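Local atomic coordinates of inositol monophosphatase (PDB entry 4N81), a protein that probably acts as a magnesium-dependent phosphatase of the inositol monophosphatase superfamily, releasing phosphate from small phosphorylated substrates such as inositol monophosphate. Residues 118-121 / 122-125; 205-208 / 209-212. One frame throughout, in Å; residues are numbered along the deposited sequence.

Contact 1 of 2, residues 118-121 / 122-125; sequences INQP and IHQE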
loop_
_atom_site.group_PDB
_atom_site.type_symbol
_atom_site.label_atom_id
_atom_site.label_comp_id
_atom_site.label_asym_id
_atom_site.label_seq_id
_atom_site.Cartn_x
_atom_site.Cartn_y
_atom_site.Cartn_z
ATOM N N ILE A 118 13.148 8.010 7.530
ATOM C CA ILE A 118 12.349 6.862 7.078
ATOM C C ILE A 118 13.089 6.286 5.889
ATOM O O ILE A 118 13.349 7.006 4.920
ATOM C CB ILE A 118 10.940 7.263 6.535
ATOM C CG1 ILE A 118 10.052 7.915 7.643
ATOM C CG2 ILE A 118 10.230 6.021 5.971
ATOM C CD1 ILE A 118 8.882 8.821 7.022
ATOM N N ASN A 119 13.383 4.989 5.912
ATOM C CA ASN A 119 14.025 4.395 4.753
ATOM C C ASN A 119 13.273 3.186 4.265
ATOM O O ASN A 119 13.089 2.237 5.031
ATOM C CB ASN A 119 15.459 3.962 5.076
ATOM C CG ASN A 119 16.216 3.505 3.814
ATOM O OD1 ASN A 119 16.424 4.292 2.910
ATOM N ND2 ASN A 119 16.597 2.221 3.754
ATOM N N GLN A 120 12.907 3.188 2.984
ATOM C CA GLN A 120 12.232 2.027 2.392
ATOM C C GLN A 120 13.340 1.334 1.643
ATOM O O GLN A 120 13.800 1.824 0.599
ATOM C CB GLN A 120 11.152 2.552 1.395
ATOM C CG GLN A 120 9.925 1.582 1.318
ATOM C CD GLN A 120 10.365 0.146 1.044
ATOM O OE1 GLN A 120 11.081 -0.119 0.078
ATOM N NE2 GLN A 120 9.959 -0.773 1.894
ATOM N N PRO A 121 13.787 0.160 2.160
ATOM C CA PRO A 121 15.011 -0.431 1.604
ATOM C C PRO A 121 14.784 -1.215 0.327
ATOM O O PRO A 121 15.775 -1.587 -0.312
ATOM C CB PRO A 121 15.501 -1.349 2.723
ATOM C CG PRO A 121 14.192 -1.739 3.486
ATOM C CD PRO A 121 13.379 -0.459 3.441
ATOM N N ILE A 122 13.519 -1.488 -0.041
ATOM C CA ILE A 122 13.295 -2.257 -1.272
ATOM C C ILE A 122 13.340 -1.304 -2.463
ATOM O O ILE A 122 14.055 -1.539 -3.443
ATOM C CB ILE A 122 11.914 -3.002 -1.228
ATOM C CG1 ILE A 122 11.811 -3.824 0.076
ATOM C CG2 ILE A 122 11.724 -3.911 -2.496
ATOM C CD1 ILE A 122 13.021 -4.769 0.346
ATOM N N HIS A 123 12.594 -0.213 -2.373
ATOM C CA HIS A 123 12.600 0.787 -3.472
ATOM C C HIS A 123 13.562 1.932 -3.345
ATOM O O HIS A 123 13.640 2.789 -4.230
ATOM C CB HIS A 123 11.174 1.184 -3.825
ATOM C CG HIS A 123 10.425 0.006 -4.381
ATOM N ND1 HIS A 123 9.200 -0.409 -3.900
ATOM C CD2 HIS A 123 10.806 -0.910 -5.314
ATOM C CE1 HIS A 123 8.834 -1.503 -4.551
ATOM N NE2 HIS A 123 9.797 -1.841 -5.395
ATOM N N GLN A 124 14.335 1.909 -2.265
ATOM C CA GLN A 124 15.358 2.940 -2.026
ATOM C C GLN A 124 14.740 4.341 -2.008
ATOM O O GLN A 124 15.074 5.202 -2.823
ATOM C CB GLN A 124 16.467 2.873 -3.083
ATOM C CG GLN A 124 16.851 1.474 -3.455
ATOM C CD GLN A 124 17.804 0.913 -2.488
ATOM O OE1 GLN A 124 17.573 0.961 -1.273
ATOM N NE2 GLN A 124 18.924 0.398 -2.999
ATOM N N GLU A 125 13.830 4.545 -1.075
ATOM C CA GLU A 125 13.227 5.847 -0.890
ATOM C C GLU A 125 13.558 6.232 0.545
ATOM O O GLU A 125 13.185 5.508 1.492
ATOM C CB GLU A 125 11.709 5.696 -1.014
ATOM C CG GLU A 125 11.307 5.114 -2.395
ATOM C CD GLU A 125 9.776 4.961 -2.560
ATOM O OE1 GLU A 125 9.191 5.584 -3.490
ATOM O OE2 GLU A 125 9.192 4.193 -1.764
HETATM O O HOH W 1 18.320 1.554 1.328
#
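Gln120 and Glu125 close a tight beta hairpin, the turn that joins strand 112-120 to strand 125-130. They form an antiparallel hydrogen-bonded pair: Gln120 N gives Glu125 O a nearly straight bond of 2.8 Å, and Glu125 N returns one of 3.2 Å to Gln120 O, in the carbonyl plane and on a lone pair. Gln124 also faces Gln120, which makes a G1 beta bulge; its positive phi of 57° turns the chain back into the strand. Inside the turn, the side-chain amide of Gln120 accepts from two backbone N-H groups. A bend at chi2 (-52°) brings its chain round so that OE1 takes His123 N at 2.9 Å, nearly end-on to the carbonyl, and Ile122 N at 2.8 Å, from above the amide plane. Glutamine suits the place because it is long enough to bring OE1 to both N-H groups, while NE2 reaches Phe101 O. Pro121, whose ring fixes phi near the value the first turn residue needs, has no N-H to satisfy. On the sheet face that Gln120 and Glu125 share, the two side chains run alongside each other, CB to CB 4.0 Å, with amide and carboxylate planes 70° apart. From Asn119, ND2 reaches a water at 3.0 Å that also bonds Gln124 OE1, while OD1 is held by Arg126. The second subunit meets the turn through Arg29, in a salt bridge to Glu125 OE1, and its own His123, stacked on this one. Beyond the hairpin, helix 7-24 packs on Asn119 and Pro121, and helix 187-194 supplies Tyr188 to Glu125 OE2.

Contact 2 of 2, residues 205-208 / 209-212; sequences GLKF and YDFA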
loop_
_atom_site.group_PDB
_atom_site.type_symbol
_atom_site.label_atom_id
_atom_site.label_comp_id
_atom_site.label_asym_id
_atom_site.label_seq_id
_atom_site.Cartn_x
_atom_site.Cartn_y
_atom_site.Cartn_z
ATOM N N GLY A 205 -2.684 4.430 19.117
ATOM C CA GLY A 205 -2.050 3.198 19.567
ATOM C C GLY A 205 -0.604 3.040 19.150
ATOM O O GLY A 205 -0.017 1.991 19.383
ATOM N N LEU A 206 0.010 4.072 18.575
ATOM C CA LEU A 206 1.441 3.966 18.202
ATOM C C LEU A 206 2.377 3.964 19.433
ATOM O O LEU A 206 2.032 4.545 20.496
ATOM C CB LEU A 206 1.848 5.163 17.307
ATOM C CG LEU A 206 1.489 5.035 15.818
ATOM C CD1 LEU A 206 0.082 4.761 15.546
ATOM C CD2 LEU A 206 1.908 6.334 15.122
ATOM N N LYS A 207 3.529 3.291 19.299
ATOM C CA LYS A 207 4.621 3.335 20.283
ATOM C C LYS A 207 5.571 4.447 19.872
ATOM O O LYS A 207 5.529 4.837 18.732
ATOM C CB LYS A 207 5.368 1.988 20.281
ATOM C CG LYS A 207 4.416 0.821 20.544
ATOM C CD LYS A 207 3.799 0.941 21.921
ATOM C CE LYS A 207 2.773 -0.210 22.216
ATOM N NZ LYS A 207 1.359 0.088 21.765
ATOM N N PHE A 208 6.455 4.911 20.764
ATOM C CA PHE A 208 7.357 6.013 20.407
ATOM C C PHE A 208 8.270 5.621 19.217
ATOM O O PHE A 208 8.609 6.466 18.363
ATOM C CB PHE A 208 8.215 6.427 21.631
ATOM C CG PHE A 208 9.018 7.715 21.430
ATOM C CD1 PHE A 208 8.446 8.835 20.845
ATOM C CD2 PHE A 208 10.324 7.810 21.888
ATOM C CE1 PHE A 208 9.179 10.036 20.673
ATOM C CE2 PHE A 208 11.074 9.016 21.761
ATOM C CZ PHE A 208 10.502 10.127 21.144
ATOM N N TYR A 209 8.603 4.334 19.118
ATOM C CA TYR A 209 9.417 3.819 18.015
ATOM C C TYR A 209 8.712 4.095 16.693
ATOM O O TYR A 209 9.368 4.189 15.653
ATOM C CB TYR A 209 9.493 2.253 18.060
ATOM C CG TYR A 209 9.969 1.671 19.338
ATOM C CD1 TYR A 209 11.350 1.523 19.583
ATOM C CD2 TYR A 209 9.077 1.257 20.304
ATOM C CE1 TYR A 209 11.829 0.973 20.765
ATOM C CE2 TYR A 209 9.534 0.715 21.499
ATOM C CZ TYR A 209 10.913 0.567 21.733
ATOM O OH TYR A 209 11.356 0.004 22.932
ATOM N N ASP A 210 7.394 4.134 16.721
ATOM C CA ASP A 210 6.652 4.303 15.472
ATOM C C ASP A 210 6.508 5.760 14.994
ATOM O O ASP A 210 6.192 5.943 13.830
ATOM C CB ASP A 210 5.218 3.770 15.607
ATOM C CG ASP A 210 5.152 2.288 16.071
ATOM O OD1 ASP A 210 6.011 1.480 15.653
ATOM O OD2 ASP A 210 4.224 1.977 16.861
ATOM N N PHE A 211 6.720 6.773 15.852
ATOM C CA PHE A 211 6.496 8.170 15.419
ATOM C C PHE A 211 7.634 9.157 15.657
ATOM O O PHE A 211 7.658 10.283 15.064
ATOM C CB PHE A 211 5.144 8.749 15.950
ATOM C CG PHE A 211 5.045 8.814 17.455
ATOM C CD1 PHE A 211 5.565 9.899 18.159
ATOM C CD2 PHE A 211 4.422 7.800 18.168
ATOM C CE1 PHE A 211 5.444 9.987 19.560
ATOM C CE2 PHE A 211 4.310 7.865 19.551
ATOM C CZ PHE A 211 4.814 8.961 20.257
ATOM N N ALA A 212 8.595 8.735 16.501
ATOM C CA ALA A 212 9.683 9.662 16.811
ATOM C C ALA A 212 10.329 10.186 15.528
ATOM O O ALA A 212 10.509 11.396 15.385
ATOM C CB ALA A 212 10.771 8.965 17.695
#
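Phe208 O is gripped by two backbone N-H groups as the chain winds into the short helix 208-211. Ala212 N reaches it at 2.9 Å, almost head-on to the carbonyl, whereas Phe211 N comes at 3.2 Å from well above the carbonyl plane. One oxygen thus takes both an i+4 and an i+3 bond. At the start of the turn the exchange runs both ways: Asp210 N binds Lys207 O at 2.8 Å, and Lys207 N binds Asp210 OD2 at 2.9 Å, fairly straight at the hydrogen (166°) but from above the carboxylate plane. With CG anti to its own carbonyl carbon (chi1 -55°), Asp210 lays its carboxylate back beside Lys207, where aspartate is short enough to stay close to the backbone. The ammonium end of Lys207 curls instead toward Gly205 O, a weak bond, while its CB touches the Tyr209 ring at the edge.

Apolar contacts surround the aromatic rings of Phe208 and Phe211. The edge of Phe208 is turned toward the face of Phe211 in an offset edge-to-face stack, planes 69° apart and centroids 5.4 Å apart. Phe208 CA also lies over the Phe211 face. Ala212 CB sits over one face of Phe208, 3.7 Å from its centroid, a close CH-pi approach for which a single methyl suffices. At the Phe211 edge, Leu206 CB meets CD2 at 3.8 Å.

Asp210 is a predicted ligand of the catalytic magnesium. The Lys207 N-H steadies OD2, leaving OD1 turned toward the carboxylates of Asp86 and Asp89; such a gathering of acidic oxygens is consistent with a site made for a cation.

Overall arrangement
Contact 1 precedes contact 2 in the chain; their centres lie 19 Å apart and their nearest atoms about 8 Å, without touching. The predicted magnesium site lies at contact 2, which supplies one of its ligands, Asp210, a companion there of Asp86 and Asp89; its side chain is about 3 Å from a bound sulfate. Contact 1 stands further back, with the side chains of Ile118 and Asp89, and of Pro121 and Ile88, about 7 Å apart. Strand 102-109, next to strand 112-120 in the sheet, receives Phe208 and Ala212, while Ile118 packs on helix 214-220, which follows 209-212. Contact 1 also meets the second subunit; contact 2 does not.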